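Local coordinates for putative antibiotic biosynthesis monooxygenase (Bordetella bronchiseptica, PDB 3GZ7), which is a putative antibiotic biosynthesis monooxygenase that folds as a dimeric alpha-beta barrel and probably oxidises a small organic substrate, at residues 22-27 and 70-75; 36-41 and 59-64. One frame throughout, in Å; residues are numbered along the deposited sequence.

Contact 1 of 2, residues 22-27 and 70-75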
loop_
_atom_site.group_PDB
_atom_site.type_symbol
_atom_site.label_atom_id
_atom_site.label_comp_id
_atom_site.label_asym_id
_atom_site.label_seq_id
_atom_site.Cartn_x
_atom_site.Cartn_y
_atom_site.Cartn_z
ATOM N N GLN A 22 4.518 0.654 8.730
ATOM C CA GLN A 22 3.187 0.231 8.308
ATOM C C GLN A 22 3.172 -1.259 7.994
ATOM O O GLN A 22 3.995 -1.755 7.247
ATOM C CB GLN A 22 2.756 1.023 7.085
ATOM C CG GLN A 22 2.552 2.531 7.377
ATOM C CD GLN A 22 1.893 3.230 6.217
ATOM O OE1 GLN A 22 2.195 2.919 5.048
ATOM N NE2 GLN A 22 0.970 4.158 6.514
ATOM N N GLU A 23 2.280 -1.973 8.642
ATOM C CA GLU A 23 1.916 -3.308 8.243
ATOM C C GLU A 23 1.030 -3.149 7.033
ATOM O O GLU A 23 0.101 -2.345 7.070
ATOM C CB GLU A 23 1.112 -4.018 9.357
ATOM C CG GLU A 23 0.369 -5.306 8.897
ATOM C CD GLU A 23 -0.721 -5.772 9.831
ATOM O OE1 GLU A 23 -0.882 -5.174 10.919
ATOM O OE2 GLU A 23 -1.411 -6.772 9.496
ATOM N N ILE A 24 1.315 -3.917 5.975
ATOM C CA ILE A 24 0.467 -4.020 4.751
ATOM C C ILE A 24 -0.061 -5.435 4.681
ATOM O O ILE A 24 0.710 -6.355 4.584
ATOM C CB ILE A 24 1.297 -3.714 3.456
ATOM C CG1 ILE A 24 2.101 -2.442 3.641
ATOM C CG2 ILE A 24 0.407 -3.538 2.219
ATOM C CD1 ILE A 24 1.179 -1.180 3.749
ATOM N N ALA A 25 -1.368 -5.615 4.790
ATOM C CA ALA A 25 -2.005 -6.913 4.679
ATOM C C ALA A 25 -2.868 -6.930 3.406
ATOM O O ALA A 25 -3.840 -6.160 3.314
ATOM C CB ALA A 25 -2.869 -7.148 5.887
ATOM N N SER A 26 -2.488 -7.743 2.416
ATOM C CA SER A 26 -3.250 -7.908 1.181
ATOM C C SER A 26 -4.199 -9.030 1.379
ATOM O O SER A 26 -3.778 -10.185 1.546
ATOM C CB SER A 26 -2.394 -8.254 -0.021
ATOM O OG SER A 26 -1.160 -7.590 0.089
ATOM N N ILE A 27 -5.474 -8.696 1.346
ATOM C CA ILE A 27 -6.531 -9.620 1.687
ATOM C C ILE A 27 -7.312 -9.976 0.415
ATOM O O ILE A 27 -7.551 -9.103 -0.430
ATOM C CB ILE A 27 -7.453 -8.955 2.753
ATOM C CG1 ILE A 27 -6.617 -8.595 3.990
ATOM C CG2 ILE A 27 -8.628 -9.858 3.099
ATOM C CD1 ILE A 27 -7.081 -7.387 4.755
ATOM N N THR A 70 -6.635 -3.987 0.959
ATOM C CA THR A 70 -5.373 -3.797 1.637
ATOM C C THR A 70 -5.674 -3.140 2.985
ATOM O O THR A 70 -6.195 -2.008 3.034
ATOM C CB THR A 70 -4.439 -2.871 0.872
ATOM O OG1 THR A 70 -4.348 -3.287 -0.479
ATOM C CG2 THR A 70 -3.048 -2.824 1.479
ATOM N N LEU A 71 -5.346 -3.831 4.065
ATOM C CA LEU A 71 -5.354 -3.195 5.394
ATOM C C LEU A 71 -3.996 -2.561 5.622
ATOM O O LEU A 71 -2.995 -3.254 5.480
ATOM C CB LEU A 71 -5.664 -4.191 6.498
ATOM C CG LEU A 71 -6.132 -3.674 7.865
ATOM C CD1 LEU A 71 -7.627 -3.203 7.804
ATOM C CD2 LEU A 71 -5.943 -4.762 8.933
ATOM N N VAL A 72 -3.984 -1.267 5.981
ATOM C CA VAL A 72 -2.747 -0.537 6.325
ATOM C C VAL A 72 -2.846 -0.126 7.782
ATOM O O VAL A 72 -3.785 0.575 8.164
ATOM C CB VAL A 72 -2.534 0.686 5.377
ATOM C CG1 VAL A 72 -1.231 1.458 5.700
ATOM C CG2 VAL A 72 -2.565 0.189 3.929
ATOM N N VAL A 73 -1.923 -0.653 8.608
ATOM C CA VAL A 73 -1.922 -0.446 10.058
ATOM C C VAL A 73 -0.631 0.240 10.447
ATOM O O VAL A 73 0.436 -0.201 10.050
ATOM C CB VAL A 73 -2.075 -1.771 10.845
ATOM C CG1 VAL A 73 -2.213 -1.496 12.312
ATOM C CG2 VAL A 73 -3.282 -2.551 10.344
ATOM N N ASP A 74 -0.738 1.333 11.209
ATOM C CA ASP A 74 0.434 2.083 11.687
ATOM C C ASP A 74 0.873 1.539 13.025
ATOM O O ASP A 74 0.089 1.505 13.950
ATOM C CB ASP A 74 0.127 3.578 11.772
ATOM C CG ASP A 74 -0.387 4.123 10.442
ATOM O OD1 ASP A 74 0.354 4.174 9.453
ATOM O OD2 ASP A 74 -1.583 4.417 10.366
ATOM N N TRP A 75 2.131 1.074 13.065
ATOM C CA TRP A 75 2.815 0.544 14.235
ATOM C C TRP A 75 4.084 1.324 14.526
ATOM O O TRP A 75 4.789 1.765 13.629
ATOM C CB TRP A 75 3.161 -0.944 14.019
ATOM C CG TRP A 75 1.961 -1.868 13.774
ATOM C CD1 TRP A 75 1.550 -2.408 12.561
ATOM C CD2 TRP A 75 1.041 -2.360 14.761
ATOM N NE1 TRP A 75 0.460 -3.214 12.763
ATOM C CE2 TRP A 75 0.101 -3.173 14.088
ATOM C CE3 TRP A 75 0.902 -2.168 16.145
ATOM C CZ2 TRP A 75 -0.940 -3.810 14.755
ATOM C CZ3 TRP A 75 -0.140 -2.780 16.799
ATOM C CH2 TRP A 75 -1.062 -3.589 16.101
#
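Ala25 O accepts the backbone N-H of Leu71, with Leu71 N at 2.9 Å, and the CA-H of Thr70 also leans on this oxygen. The return bond, from Ala25 N to Leu71 O, is the straightest across the strands (174°). Glu23 and Val73 form the next hydrogen-bonded pair, again joined by two N-H...O bonds, so the backbones make a regular antiparallel pairing.

On the face that carries Glu23, the side chains add a bond of their own: Glu23 OE1 accepts the indole N-H of Trp75, with NE1 at 3.0 Å and an N-H...O angle of 167°. The carboxylate offers its anti lone pair, the one turned away from OE2, and meets the indole edge nearly coplanar with the ring. With CG anti to the backbone N (chi1 165°) and the chain extended beyond it, Glu23 runs alongside the indole, CB lying at the ring edge. Val73 CG1 sits over one face of the same indole toward its rim, while Val73 CG2 comes within 3.6 Å of Glu23 OE1. The N-H bond and the near coplanarity thus fix the turn of the carboxylate. Its other oxygen, OE2, lies close to a bound citrate, probably from the crystallisation liquor.

On the face that carries Gln22, Ile24, Thr70, Val72 and Asp74, Gln22 NE2 reaches Asp74 OD1 at 3.0 Å, the acceptor in the amide plane. Ile24 CG2 touches Thr70 CG2 at 3.6 Å, while Thr70 OG1 bonds Glu111 of the second subunit.

These are the two central strands of the four-stranded sheet, flanked by 107-113 beyond 22-27 and by 54-62 beyond 70-75. Leu71, Val73 and Ile27 pack against helix 34-49, and Trp75 stacks on His81 of helix 78-85, consistent with the dimeric alpha-beta barrel.

Contact 2 of 2, residues 36-41 and 59-64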
loop_
_atom_site.group_PDB
_atom_site.type_symbol
_atom_site.label_atom_id
_atom_site.label_comp_id
_atom_site.label_asym_id
_atom_site.label_seq_id
_atom_site.Cartn_x
_atom_site.Cartn_y
_atom_site.Cartn_z
ATOM N N ASP A 36 -19.806 -7.935 4.190
ATOM C CA ASP A 36 -19.621 -8.589 5.472
ATOM C C ASP A 36 -18.237 -8.244 5.993
ATOM O O ASP A 36 -18.042 -8.070 7.202
ATOM C CB ASP A 36 -19.723 -10.127 5.332
ATOM C CG ASP A 36 -21.164 -10.645 5.241
ATOM O OD1 ASP A 36 -22.098 -9.914 5.633
ATOM O OD2 ASP A 36 -21.355 -11.803 4.784
ATOM N N PHE A 37 -17.276 -8.163 5.072
ATOM C CA PHE A 37 -15.882 -7.974 5.462
ATOM C C PHE A 37 -15.712 -6.558 5.940
ATOM O O PHE A 37 -15.254 -6.313 7.051
ATOM C CB PHE A 37 -14.901 -8.284 4.306
ATOM C CG PHE A 37 -13.455 -7.965 4.648
ATOM C CD1 PHE A 37 -12.811 -8.632 5.674
ATOM C CD2 PHE A 37 -12.768 -6.971 3.965
ATOM C CE1 PHE A 37 -11.489 -8.325 6.009
ATOM C CE2 PHE A 37 -11.455 -6.652 4.292
ATOM C CZ PHE A 37 -10.819 -7.336 5.309
ATOM N N GLU A 38 -16.103 -5.620 5.084
ATOM C CA GLU A 38 -16.094 -4.206 5.449
ATOM C C GLU A 38 -16.758 -3.979 6.790
ATOM O O GLU A 38 -16.143 -3.354 7.627
ATOM C CB GLU A 38 -16.743 -3.350 4.387
ATOM C CG GLU A 38 -15.893 -3.224 3.150
ATOM C CD GLU A 38 -16.562 -2.496 2.020
ATOM O OE1 GLU A 38 -17.620 -1.852 2.239
ATOM O OE2 GLU A 38 -15.972 -2.531 0.915
ATOM N N ALA A 39 -17.979 -4.494 6.988
ATOM C CA ALA A 39 -18.683 -4.415 8.309
ATOM C C ALA A 39 -17.826 -4.949 9.454
ATOM O O ALA A 39 -17.668 -4.301 10.512
ATOM C CB ALA A 39 -20.074 -5.163 8.263
ATOM N N GLY A 40 -17.225 -6.113 9.225
ATOM C CA GLY A 40 -16.302 -6.720 10.197
ATOM C C GLY A 40 -15.069 -5.926 10.519
ATOM O O GLY A 40 -14.717 -5.816 11.658
ATOM N N VAL A 41 -14.378 -5.394 9.504
ATOM C CA VAL A 41 -13.262 -4.482 9.761
ATOM C C VAL A 41 -13.711 -3.220 10.535
ATOM O O VAL A 41 -13.009 -2.773 11.457
ATOM C CB VAL A 41 -12.510 -4.084 8.472
ATOM C CG1 VAL A 41 -11.347 -3.138 8.814
ATOM C CG2 VAL A 41 -11.972 -5.342 7.716
ATOM N N LEU A 59 -8.531 0.771 5.581
ATOM C CA LEU A 59 -8.956 -0.332 4.708
ATOM C C LEU A 59 -9.100 0.246 3.310
ATOM O O LEU A 59 -9.736 1.295 3.129
ATOM C CB LEU A 59 -10.281 -0.960 5.187
ATOM C CG LEU A 59 -10.799 -2.166 4.378
ATOM C CD1 LEU A 59 -9.792 -3.318 4.396
ATOM C CD2 LEU A 59 -12.181 -2.587 4.892
ATOM N N HIS A 60 -8.424 -0.361 2.350
ATOM C CA HIS A 60 -8.489 0.073 0.966
ATOM C C HIS A 60 -9.005 -1.080 0.135
ATOM O O HIS A 60 -8.782 -2.225 0.473
ATOM C CB HIS A 60 -7.113 0.526 0.430
ATOM C CG HIS A 60 -6.522 1.690 1.143
ATOM N ND1 HIS A 60 -6.730 2.989 0.742
ATOM C CD2 HIS A 60 -5.750 1.755 2.255
ATOM C CE1 HIS A 60 -6.109 3.803 1.580
ATOM N NE2 HIS A 60 -5.511 3.080 2.506
ATOM N N ARG A 61 -9.693 -0.749 -0.956
ATOM C CA ARG A 61 -10.229 -1.724 -1.880
ATOM C C ARG A 61 -9.682 -1.533 -3.298
ATOM O O ARG A 61 -9.711 -0.438 -3.828
ATOM C CB ARG A 61 -11.744 -1.628 -1.913
ATOM C CG ARG A 61 -12.391 -2.712 -2.726
ATOM C CD ARG A 61 -13.905 -2.657 -2.582
ATOM N NE ARG A 61 -14.525 -3.844 -3.196
ATOM C CZ ARG A 61 -15.844 -4.012 -3.312
ATOM N NH1 ARG A 61 -16.690 -3.084 -2.870
ATOM N NH2 ARG A 61 -16.319 -5.086 -3.899
ATOM N N SER A 62 -9.236 -2.634 -3.908
ATOM C CA SER A 62 -8.778 -2.624 -5.283
ATOM C C SER A 62 -9.897 -2.296 -6.266
ATOM O O SER A 62 -10.982 -2.853 -6.180
ATOM C CB SER A 62 -8.202 -3.981 -5.656
ATOM O OG SER A 62 -7.691 -3.957 -6.987
ATOM N N ILE A 63 -9.607 -1.420 -7.216
ATOM C CA ILE A 63 -10.524 -1.106 -8.321
ATOM C C ILE A 63 -10.557 -2.233 -9.386
ATOM O O ILE A 63 -11.614 -2.605 -9.848
ATOM C CB ILE A 63 -10.195 0.289 -8.922
ATOM C CG1 ILE A 63 -10.649 1.351 -7.906
ATOM C CG2 ILE A 63 -10.925 0.499 -10.291
ATOM C CD1 ILE A 63 -9.988 2.736 -8.040
ATOM N N GLU A 64 -9.406 -2.791 -9.736
ATOM C CA GLU A 64 -9.317 -3.834 -10.746
ATOM C C GLU A 64 -9.784 -5.223 -10.243
ATOM O O GLU A 64 -10.299 -6.024 -11.003
ATOM C CB GLU A 64 -7.892 -3.930 -11.302
ATOM C CG GLU A 64 -7.458 -2.690 -12.066
ATOM C CD GLU A 64 -6.769 -1.628 -11.196
ATOM O OE1 GLU A 64 -6.801 -1.696 -9.950
ATOM O OE2 GLU A 64 -6.190 -0.712 -11.773
HETATM O O HOH W 1 -16.483 -0.598 -1.044
#
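Apolar contacts make the buried part of this junction, and all of them converge on Leu59. Its two methyls divide the work: CD1 meets Phe37 CE2 at 3.7 Å, approaching the ring obliquely, while CD2 rests 3.9 Å from Val41 CB and also nears both valine methyls. CG of Leu59 stands anti to the backbone N (chi1 -178°), which carries the fork toward the helix between these two residues, one turn apart. Val41 CG2 in turn lies over one face of the Phe37 ring, 3.3 Å above its plane and toward the rim, so that Phe37, Val41 and Leu59 pack as one apolar cluster. On the flank, Glu38 CG passes Leu59 CD2 at 4.1 Å, the two side chains crossing at about a right angle.

The charged contact lies beyond this cluster. Glu38 OE2 and Arg61 NH1 are 3.9 Å apart, a long salt bridge in which the oxygen lies well out of the guanidinium plane and no N-H points at it; carboxylate and guanidinium planes stand 79° apart. The direct attraction is therefore purely electrostatic.

A water completes the link. It donates to Glu38 OE2 at 2.8 Å and accepts from Arg61 NH1 at 3.1 Å, reaching the guanidinium at its edge and in plane.

Each charged group has a firmer partner outside the two segments: Tyr69 OH bonds Glu38 OE2, and Arg61 NE donates to the carbonyl of Pro66. Tyr69 also meets the Phe37 ring edge-to-face. The chemistry implies a helix seated on the sheet by buried hydrocarbon centred on Leu59, with a long ion pair relayed by water along one margin, whose polar ends have their closer partners in Tyr69 and Pro66.

In the fold
From the N terminus, the chain lays down strand 21-28, climbs into helix 34-49, returns through strand 54-62 and turns into 68-75. Contact 1 closes the larger loop, pairing the first and third strands, 43 residues apart at their nearest ends; contact 2 closes a smaller loop lying wholly within it, its segments 18 residues apart at the closest ends. The two meet where Ile27 packs on Phe37 and Leu71 on Val41, and Thr70 N probably bonds His60 O between neighbouring strands. Together they tie the sheet's centre and one outer strand to the helix. That outer strand pairs with one of the second subunit, carrying the sheet across the dimer.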